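Local coordinates for protein methylglyoxal reductase (NADPH-dependent) (PDB 6KWS) that probably reduces methylglyoxal with NADPH, as a member of the dihydroflavonol-4-reductase subfamily of NAD(P)-dependent epimerase/dehydratases, at residues T10-Q15 and S195-P200; R33-G38 and L51-V56; V240-K245 and F318-L323. The protein carries 1 engineered substitution. All blocks are in the same frame, centred on the assembly; numbering follows the deposited sequence.

Contact 1 of 3, residues T10-Q15 and S195-P200; sequences TGFIAQ and SFVFGP
Phe12 reaches across to the 195-200 segment with the far end of its ring, and Val197 comes back past it from the other side. CE2 of Phe12 lies 3.6 Å from CG1 of Val197. Both groups are set by the same choice of torsion: CG of Phe12 (chi1 176°) and CG1 of Val197 (chi1 178°) each stand trans to their own backbone N. CE1 and CZ, at the ring's outer end, face backbone carbonyls. CE1 of Phe12 is 3.4 Å from O of Pro200, and CZ of Phe12 is equally far from O of Gly199, both oxygens lying near the ring plane at its edge. Ile13 adds a looser touch, its CD1 4.4 Å from CG2 of Val197. Phe12 and Ile13, where the glycine-rich turn of the Rossmann fold leads into helix 12-23, and Val197 on strand 196-198 all belong to the NADPH site; no cofactor is bound to this chain. The two carbonyls have hydrogen bonds elsewhere, Gly199 O with Ser215 and Pro200 O with His16. With no hydrogen bond between the segments, this part of the NADPH site probably rests on apolar packing and weak attraction of ring C-H groups to carbonyl oxygens.

Contact 2 of 3, residues R33-G38 and L51-V56; sequences RSTAKG and LSYEIV
Gly38 sits on the face of the Tyr53 ring: its CA stands 3.6 Å from the ring centroid, straight along the normal, in a CH-pi contact. The backbone carries on over the same aromatic group, with C of Gly38 3.6 Å from CE2 of Tyr53. The glycine has no side chain to hold the ring off, so helix backbone and ring meet directly. On the strand side, CG of Tyr53 lies between its backbone N and carbonyl carbon (chi1 72°), which turns the ring flat against the start of helix 35-44.

The segments belong to a beta-alpha-beta unit of the Rossmann fold, in which strand 27-32 leads through helix 35-44 to strand 51-55, one border of the main sheet in this chain. Arg33, an NADPH-binding residue, follows the first of these strands. In NADPH-preferring relatives a basic residue here commonly meets the 2'-phosphate.

Van der Waals contacts make up the rest across the two segments. CD1 of Ile55 comes to 3.4 Å from OG1 of Thr35 and also packs against C of Ser34, while its CG2 branch lies 3.8 Å from O of Arg33. The methyl CG2 of Thr35 is 3.5 Å from OH of Tyr53. Farther along, O of Val56 lies 3.8 Å from CA of Arg33.

No hydrogen bond crosses between the segments; the first helix turn has its own. Ser34 is the N-cap, and its OG accepts a weak, long bond of 3.4 Å from N of Lys37. Gly38 N bonds to Ser34 O, fixing the turn on which the ring rests. The Tyr53 hydroxyl has its hydrogen-bonding partner in the carboxylate of Asp39, directly after Gly38.

Contact 3 of 3, residues V240-K245 and F318-L323; sequences VRDVAK and FEYYNL
Arg241 lies flat on Tyr321 where the first turns of helix 240-252, next to the Rossmann-type sheet, meet the connection from helix 310-316 to helix 323-337. Guanidinium and ring planes are 3° apart, and CZ of Arg241 stands 3.7 Å from the ring centroid, giving a cation-pi stack. Two salt bridges, from Arg241 NE to Asp239 and from Arg241 NH2 to Asp329, hold the guanidinium in that position and probably offset its positive charge.

A second cation meets a second ring. The aliphatic chain of Lys245 runs over one face of Phe318, and its CD makes a CH-pi contact 3.6 Å from the centroid. NZ, farther out at 4.9 Å from the Phe318 centroid, adds a cation-pi interaction. CG of Lys245 is trans to the backbone N, and the chain stays extended until its last bond, spanning the ring.

Asp242 lies between these two cation-ring pairs. Its OD1 comes to the edge of Phe318, 3.5 Å from CE1. The hydrogen bond across the two segments is Tyr321 N to Asp242 OD2, 2.9 Å long and somewhat bent at 142°. Its donor sits on the syn side of the carboxylate, 16° out of the plane.

Overall arrangement
Contacts 1 and 3 lie side by side, their centres 11 Å apart, and Val240 joins them: its backbone pairs with Phe198 while its side chain packs on Phe12 and Val197. Contact 2 sits toward the periphery, its centre about 20 Å from the centre of the chain, against 12 Å for contact 3 and 6 Å for contact 1. Contacts 1 and 2 reach opposite border strands of the same sheet, 196-198 and 51-55, and both include residues of the NADPH site. Neither has a hydrogen bond between its segments; contact 1 mixes apolar side chains with a ring edge against carbonyl oxygens, and a ring under helix backbone dominates contact 2. Contact 3 instead uses charged groups on aromatic rings and a carboxylate-backbone bond.

Contact 1 of 3, residues T10-Q15 and S195-P200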
loop_
_atom_site.group_PDB
_atom_site.type_symbol
_atom_site.label_atom_id
_atom_site.label_comp_id
_atom_site.label_asym_id
_atom_site.label_seq_id
_atom_site.Cartn_x
_atom_site.Cartn_y
_atom_site.Cartn_z
ATOM N N THR A 10 7.747 6.516 -7.627
ATOM C CA THR A 10 7.927 5.342 -8.473
ATOM C C THR A 10 7.463 4.046 -7.818
ATOM O O THR A 10 7.541 2.995 -8.463
ATOM C CB THR A 10 9.388 5.177 -8.847
ATOM O OG1 THR A 10 10.163 5.310 -7.657
ATOM C CG2 THR A 10 9.805 6.250 -9.831
ATOM N N GLY A 11 7.018 4.081 -6.558
ATOM C CA GLY A 11 6.503 2.883 -5.917
ATOM C C GLY A 11 5.267 2.326 -6.625
ATOM O O GLY A 11 4.675 2.936 -7.521
ATOM N N PHE A 12 4.863 1.135 -6.176
ATOM C CA PHE A 12 3.795 0.365 -6.821
ATOM C C PHE A 12 2.442 1.064 -6.707
ATOM O O PHE A 12 1.792 1.371 -7.714
ATOM C CB PHE A 12 3.758 -1.028 -6.190
ATOM C CG PHE A 12 2.654 -1.909 -6.668
ATOM C CD1 PHE A 12 2.376 -2.055 -8.029
ATOM C CD2 PHE A 12 1.937 -2.659 -5.757
ATOM C CE1 PHE A 12 1.371 -2.906 -8.460
ATOM C CE2 PHE A 12 0.925 -3.513 -6.169
ATOM C CZ PHE A 12 0.638 -3.643 -7.517
ATOM N N ILE A 13 1.982 1.306 -5.483
ATOM C CA ILE A 13 0.757 2.082 -5.318
ATOM C C ILE A 13 0.943 3.480 -5.890
ATOM O O ILE A 13 0.035 4.033 -6.519
ATOM C CB ILE A 13 0.348 2.139 -3.836
ATOM C CG1 ILE A 13 0.143 0.731 -3.254
ATOM C CG2 ILE A 13 -0.854 2.995 -3.676
ATOM C CD1 ILE A 13 -0.120 0.738 -1.740
ATOM N N ALA A 14 2.133 4.065 -5.706
ATOM C CA ALA A 14 2.301 5.494 -5.963
ATOM C C ALA A 14 2.114 5.825 -7.439
ATOM O O ALA A 14 1.373 6.757 -7.787
ATOM C CB ALA A 14 3.667 5.966 -5.473
ATOM N N GLN A 15 2.776 5.071 -8.322
ATOM C CA GLN A 15 2.596 5.281 -9.754
ATOM C C GLN A 15 1.119 5.318 -10.122
ATOM O O GLN A 15 0.694 6.120 -10.962
ATOM C CB GLN A 15 3.321 4.185 -10.539
ATOM C CG GLN A 15 4.827 4.179 -10.326
ATOM C CD GLN A 15 5.594 3.566 -11.499
ATOM O OE1 GLN A 15 5.007 3.165 -12.509
ATOM N NE2 GLN A 15 6.910 3.490 -11.365
ATOM N N SER A 195 -4.935 -4.337 2.913
ATOM C CA SER A 195 -4.424 -5.688 3.144
ATOM C C SER A 195 -3.365 -6.007 2.094
ATOM O O SER A 195 -2.691 -5.086 1.614
ATOM C CB SER A 195 -5.547 -6.726 3.122
ATOM O OG SER A 195 -6.688 -6.227 2.464
ATOM N N PHE A 196 -3.189 -7.286 1.737
ATOM C CA PHE A 196 -2.253 -7.610 0.664
ATOM C C PHE A 196 -2.690 -6.946 -0.635
ATOM O O PHE A 196 -3.835 -7.090 -1.067
ATOM C CB PHE A 196 -2.142 -9.116 0.455
ATOM C CG PHE A 196 -1.540 -9.838 1.605
ATOM C CD1 PHE A 196 -0.175 -9.735 1.871
ATOM C CD2 PHE A 196 -2.336 -10.645 2.426
ATOM C CE1 PHE A 196 0.383 -10.411 2.950
ATOM C CE2 PHE A 196 -1.783 -11.329 3.506
ATOM C CZ PHE A 196 -0.425 -11.207 3.767
ATOM N N VAL A 197 -1.779 -6.215 -1.258
ATOM C CA VAL A 197 -2.109 -5.430 -2.438
ATOM C C VAL A 197 -1.760 -6.226 -3.693
ATOM O O VAL A 197 -0.586 -6.513 -3.953
ATOM C CB VAL A 197 -1.385 -4.080 -2.427
ATOM C CG1 VAL A 197 -1.726 -3.347 -3.683
ATOM C CG2 VAL A 197 -1.780 -3.276 -1.197
ATOM N N PHE A 198 -2.782 -6.583 -4.466
ATOM C CA PHE A 198 -2.651 -7.278 -5.734
ATOM C C PHE A 198 -2.867 -6.284 -6.866
ATOM O O PHE A 198 -3.200 -5.122 -6.642
ATOM C CB PHE A 198 -3.672 -8.420 -5.848
ATOM C CG PHE A 198 -3.440 -9.546 -4.906
ATOM C CD1 PHE A 198 -2.216 -9.715 -4.297
ATOM C CD2 PHE A 198 -4.460 -10.454 -4.634
ATOM C CE1 PHE A 198 -2.001 -10.768 -3.418
ATOM C CE2 PHE A 198 -4.255 -11.521 -3.756
ATOM C CZ PHE A 198 -3.020 -11.677 -3.149
ATOM N N GLY A 199 -2.728 -6.761 -8.099
ATOM C CA GLY A 199 -3.054 -5.955 -9.249
ATOM C C GLY A 199 -1.838 -5.678 -10.100
ATOM O O GLY A 199 -0.697 -5.865 -9.669
ATOM N N PRO A 200 -2.064 -5.218 -11.328
ATOM C CA PRO A 200 -0.949 -4.944 -12.241
ATOM C C PRO A 200 -0.191 -3.678 -11.865
ATOM O O PRO A 200 -0.706 -2.795 -11.175
ATOM C CB PRO A 200 -1.660 -4.760 -13.578
ATOM C CG PRO A 200 -2.955 -4.070 -13.131
ATOM C CD PRO A 200 -3.359 -4.819 -11.911
#

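Contact 2 of 3, residues R33-G38 and L51-V56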
loop_
_atom_site.group_PDB
_atom_site.type_symbol
_atom_site.label_atom_id
_atom_site.label_comp_id
_atom_site.label_asym_id
_atom_site.label_seq_id
_atom_site.Cartn_x
_atom_site.Cartn_y
_atom_site.Cartn_z
ATOM N N ARG A 33 14.129 9.152 -5.402
ATOM C CA ARG A 33 15.409 9.024 -4.712
ATOM C C ARG A 33 16.609 9.397 -5.570
ATOM O O ARG A 33 17.699 9.556 -5.007
ATOM C CB ARG A 33 15.640 7.588 -4.171
ATOM C CG ARG A 33 14.694 7.050 -3.025
ATOM C CD ARG A 33 13.184 7.141 -3.359
ATOM N NE ARG A 33 12.973 6.632 -4.717
ATOM C CZ ARG A 33 11.884 6.702 -5.476
ATOM N NH1 ARG A 33 10.769 7.261 -5.062
ATOM N NH2 ARG A 33 11.958 6.191 -6.684
ATOM N N SER A 34 16.449 9.523 -6.898
ATOM C CA SER A 34 17.548 9.906 -7.780
ATOM C C SER A 34 17.002 10.552 -9.047
ATOM O O SER A 34 15.805 10.488 -9.334
ATOM C CB SER A 34 18.430 8.712 -8.163
ATOM O OG SER A 34 17.651 7.670 -8.711
ATOM N N THR A 35 17.909 11.173 -9.813
ATOM C CA THR A 35 17.540 11.721 -11.117
ATOM C C THR A 35 17.085 10.622 -12.070
ATOM O O THR A 35 16.129 10.810 -12.836
ATOM C CB THR A 35 18.724 12.488 -11.726
ATOM O OG1 THR A 35 19.060 13.590 -10.886
ATOM C CG2 THR A 35 18.372 13.026 -13.103
ATOM N N ALA A 36 17.768 9.472 -12.055
ATOM C CA ALA A 36 17.339 8.354 -12.892
ATOM C C ALA A 36 15.885 7.991 -12.611
ATOM O O ALA A 36 15.063 7.932 -13.532
ATOM C CB ALA A 36 18.245 7.139 -12.681
ATOM N N LYS A 37 15.549 7.772 -11.334
ATOM C CA LYS A 37 14.172 7.455 -10.974
ATOM C C LYS A 37 13.208 8.514 -11.486
ATOM O O LYS A 37 12.135 8.181 -12.001
ATOM C CB LYS A 37 14.035 7.312 -9.457
ATOM C CG LYS A 37 14.790 6.149 -8.847
ATOM C CD LYS A 37 14.077 4.845 -9.133
ATOM C CE LYS A 37 14.461 3.760 -8.126
ATOM N NZ LYS A 37 13.679 2.519 -8.393
ATOM N N GLY A 38 13.587 9.793 -11.368
ATOM C CA GLY A 38 12.689 10.877 -11.742
ATOM C C GLY A 38 12.553 11.039 -13.243
ATOM O O GLY A 38 11.437 11.143 -13.762
ATOM N N LEU A 51 3.352 17.471 -14.442
ATOM C CA LEU A 51 4.130 16.494 -13.698
ATOM C C LEU A 51 5.560 16.965 -13.557
ATOM O O LEU A 51 6.170 17.394 -14.536
ATOM C CB LEU A 51 4.110 15.125 -14.388
ATOM C CG LEU A 51 4.878 14.011 -13.659
ATOM C CD1 LEU A 51 4.314 13.672 -12.273
ATOM C CD2 LEU A 51 4.920 12.779 -14.516
ATOM N N SER A 52 6.101 16.848 -12.354
ATOM C CA SER A 52 7.489 17.207 -12.097
ATOM C C SER A 52 7.913 16.506 -10.817
ATOM O O SER A 52 7.078 15.982 -10.069
ATOM C CB SER A 52 7.666 18.716 -11.970
ATOM O OG SER A 52 6.877 19.207 -10.896
ATOM N N TYR A 53 9.219 16.524 -10.556
ATOM C CA TYR A 53 9.751 15.778 -9.426
ATOM C C TYR A 53 10.842 16.552 -8.694
ATOM O O TYR A 53 11.510 17.422 -9.261
ATOM C CB TYR A 53 10.295 14.415 -9.880
ATOM C CG TYR A 53 11.593 14.466 -10.667
ATOM C CD1 TYR A 53 12.824 14.359 -10.024
ATOM C CD2 TYR A 53 11.589 14.601 -12.049
ATOM C CE1 TYR A 53 14.016 14.392 -10.729
ATOM C CE2 TYR A 53 12.782 14.632 -12.770
ATOM C CZ TYR A 53 13.998 14.526 -12.100
ATOM O OH TYR A 53 15.201 14.549 -12.797
ATOM N N GLU A 54 11.018 16.208 -7.422
ATOM C CA GLU A 54 12.137 16.664 -6.613
ATOM C C GLU A 54 12.808 15.451 -5.987
ATOM O O GLU A 54 12.181 14.408 -5.791
ATOM C CB GLU A 54 11.682 17.652 -5.529
ATOM C CG GLU A 54 10.996 18.892 -6.075
ATOM C CD GLU A 54 11.999 19.900 -6.693
ATOM O OE1 GLU A 54 11.586 21.037 -6.997
ATOM O OE2 GLU A 54 13.191 19.558 -6.876
ATOM N N ILE A 55 14.089 15.580 -5.668
ATOM C CA ILE A 55 14.871 14.453 -5.166
ATOM C C ILE A 55 14.951 14.493 -3.649
ATOM O O ILE A 55 15.358 15.507 -3.067
ATOM C CB ILE A 55 16.278 14.430 -5.773
ATOM C CG1 ILE A 55 16.158 14.234 -7.277
ATOM C CG2 ILE A 55 17.082 13.320 -5.129
ATOM C CD1 ILE A 55 17.441 14.036 -7.939
ATOM N N VAL A 56 14.581 13.378 -3.012
ATOM C CA VAL A 56 14.735 13.160 -1.580
ATOM C C VAL A 56 15.347 11.781 -1.381
ATOM O O VAL A 56 14.640 10.766 -1.449
ATOM C CB VAL A 56 13.390 13.269 -0.839
ATOM C CG1 VAL A 56 13.560 12.923 0.638
ATOM C CG2 VAL A 56 12.779 14.649 -1.020
#

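Contact 3 of 3, residues V240-K245 and F318-L323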
loop_
_atom_site.group_PDB
_atom_site.type_symbol
_atom_site.label_atom_id
_atom_site.label_comp_id
_atom_site.label_asym_id
_atom_site.label_seq_id
_atom_site.Cartn_x
_atom_site.Cartn_y
_atom_site.Cartn_z
ATOM N N VAL A 240 -4.608 -2.858 -6.288
ATOM C CA VAL A 240 -3.757 -1.677 -6.145
ATOM C C VAL A 240 -4.431 -0.435 -6.703
ATOM O O VAL A 240 -4.229 0.674 -6.188
ATOM C CB VAL A 240 -2.397 -1.919 -6.832
ATOM C CG1 VAL A 240 -2.598 -2.185 -8.303
ATOM C CG2 VAL A 240 -1.447 -0.734 -6.621
ATOM N N ARG A 241 -5.234 -0.590 -7.760
ATOM C CA ARG A 241 -5.898 0.557 -8.363
ATOM C C ARG A 241 -6.948 1.153 -7.427
ATOM O O ARG A 241 -7.127 2.377 -7.387
ATOM C CB ARG A 241 -6.501 0.136 -9.696
ATOM C CG ARG A 241 -5.424 -0.103 -10.743
ATOM C CD ARG A 241 -5.927 -0.918 -11.909
ATOM N NE ARG A 241 -6.371 -2.247 -11.493
ATOM C CZ ARG A 241 -6.756 -3.202 -12.337
ATOM N NH1 ARG A 241 -6.740 -2.985 -13.645
ATOM N NH2 ARG A 241 -7.144 -4.383 -11.875
ATOM N N ASP A 242 -7.638 0.309 -6.651
ATOM C CA ASP A 242 -8.579 0.825 -5.658
ATOM C C ASP A 242 -7.860 1.468 -4.477
ATOM O O ASP A 242 -8.344 2.452 -3.908
ATOM C CB ASP A 242 -9.503 -0.299 -5.202
ATOM C CG ASP A 242 -10.301 -0.873 -6.358
ATOM O OD1 ASP A 242 -10.655 -0.054 -7.254
ATOM O OD2 ASP A 242 -10.551 -2.113 -6.395
ATOM N N VAL A 243 -6.702 0.944 -4.100
ATOM C CA VAL A 243 -5.917 1.593 -3.065
ATOM C C VAL A 243 -5.488 2.971 -3.538
ATOM O O VAL A 243 -5.725 3.981 -2.859
ATOM C CB VAL A 243 -4.713 0.709 -2.682
ATOM C CG1 VAL A 243 -3.864 1.377 -1.617
ATOM C CG2 VAL A 243 -5.190 -0.661 -2.205
ATOM N N ALA A 244 -4.874 3.035 -4.727
ATOM C CA ALA A 244 -4.503 4.314 -5.326
ATOM C C ALA A 244 -5.681 5.283 -5.343
ATOM O O ALA A 244 -5.544 6.451 -4.961
ATOM C CB ALA A 244 -3.976 4.103 -6.744
ATOM N N LYS A 245 -6.853 4.816 -5.784
ATOM C CA LYS A 245 -7.986 5.722 -5.858
ATOM C C LYS A 245 -8.393 6.194 -4.471
ATOM O O LYS A 245 -8.786 7.353 -4.290
ATOM C CB LYS A 245 -9.157 5.054 -6.562
ATOM C CG LYS A 245 -10.350 5.970 -6.708
ATOM C CD LYS A 245 -11.390 5.374 -7.628
ATOM C CE LYS A 245 -12.678 6.200 -7.611
ATOM N NZ LYS A 245 -13.241 6.410 -8.977
ATOM N N PHE A 318 -17.191 3.617 -4.147
ATOM C CA PHE A 318 -16.991 3.108 -5.496
ATOM C C PHE A 318 -16.781 1.605 -5.428
ATOM O O PHE A 318 -16.378 1.061 -4.398
ATOM C CB PHE A 318 -15.830 3.809 -6.240
ATOM C CG PHE A 318 -14.450 3.620 -5.626
ATOM C CD1 PHE A 318 -13.660 2.516 -5.955
ATOM C CD2 PHE A 318 -13.915 4.585 -4.780
ATOM C CE1 PHE A 318 -12.374 2.362 -5.416
ATOM C CE2 PHE A 318 -12.633 4.442 -4.235
ATOM C CZ PHE A 318 -11.859 3.328 -4.555
ATOM N N GLU A 319 -17.085 0.946 -6.542
ATOM C CA GLU A 319 -16.971 -0.501 -6.658
ATOM C C GLU A 319 -15.507 -0.923 -6.797
ATOM O O GLU A 319 -14.765 -0.380 -7.619
ATOM C CB GLU A 319 -17.795 -0.970 -7.865
ATOM C CG GLU A 319 -17.623 -2.444 -8.288
ATOM C CD GLU A 319 -17.708 -2.663 -9.823
ATOM O OE1 GLU A 319 -18.831 -2.945 -10.309
ATOM O OE2 GLU A 319 -16.661 -2.566 -10.532
ATOM N N TYR A 320 -15.088 -1.890 -5.983
ATOM C CA TYR A 320 -13.752 -2.464 -6.096
ATOM C C TYR A 320 -13.712 -3.528 -7.181
ATOM O O TYR A 320 -14.714 -4.207 -7.448
ATOM C CB TYR A 320 -13.322 -3.134 -4.792
ATOM C CG TYR A 320 -13.215 -2.266 -3.555
ATOM C CD1 TYR A 320 -13.289 -0.877 -3.612
ATOM C CD2 TYR A 320 -13.013 -2.857 -2.322
ATOM C CE1 TYR A 320 -13.181 -0.118 -2.465
ATOM C CE2 TYR A 320 -12.905 -2.118 -1.192
ATOM C CZ TYR A 320 -12.989 -0.757 -1.258
ATOM O OH TYR A 320 -12.868 -0.066 -0.084
ATOM N N TYR A 321 -12.534 -3.703 -7.780
ATOM C CA TYR A 321 -12.264 -4.931 -8.526
ATOM C C TYR A 321 -12.487 -6.157 -7.637
ATOM O O TYR A 321 -12.377 -6.088 -6.407
ATOM C CB TYR A 321 -10.828 -4.941 -9.033
ATOM C CG TYR A 321 -10.522 -3.944 -10.114
ATOM C CD1 TYR A 321 -10.743 -4.260 -11.445
ATOM C CD2 TYR A 321 -9.980 -2.695 -9.816
ATOM C CE1 TYR A 321 -10.447 -3.360 -12.446
ATOM C CE2 TYR A 321 -9.684 -1.777 -10.821
ATOM C CZ TYR A 321 -9.919 -2.125 -12.134
ATOM O OH TYR A 321 -9.632 -1.258 -13.172
ATOM N N ASN A 322 -12.789 -7.298 -8.257
ATOM C CA ASN A 322 -12.892 -8.537 -7.493
ATOM C C ASN A 322 -11.635 -9.391 -7.705
ATOM O O ASN A 322 -10.735 -9.031 -8.478
ATOM C CB ASN A 322 -14.168 -9.301 -7.852
ATOM C CG ASN A 322 -14.203 -9.778 -9.313
ATOM O OD1 ASN A 322 -13.195 -10.211 -9.886
ATOM N ND2 ASN A 322 -15.389 -9.720 -9.910
ATOM N N LEU A 323 -11.578 -10.540 -7.012
ATOM C CA LEU A 323 -10.388 -11.390 -7.082
ATOM C C LEU A 323 -10.050 -11.760 -8.524
ATOM O O LEU A 323 -8.894 -11.625 -8.951
ATOM C CB LEU A 323 -10.565 -12.661 -6.255
ATOM C CG LEU A 323 -9.428 -13.096 -5.322
ATOM C CD1 LEU A 323 -9.273 -14.592 -5.320
ATOM C CD2 LEU A 323 -8.094 -12.414 -5.585
#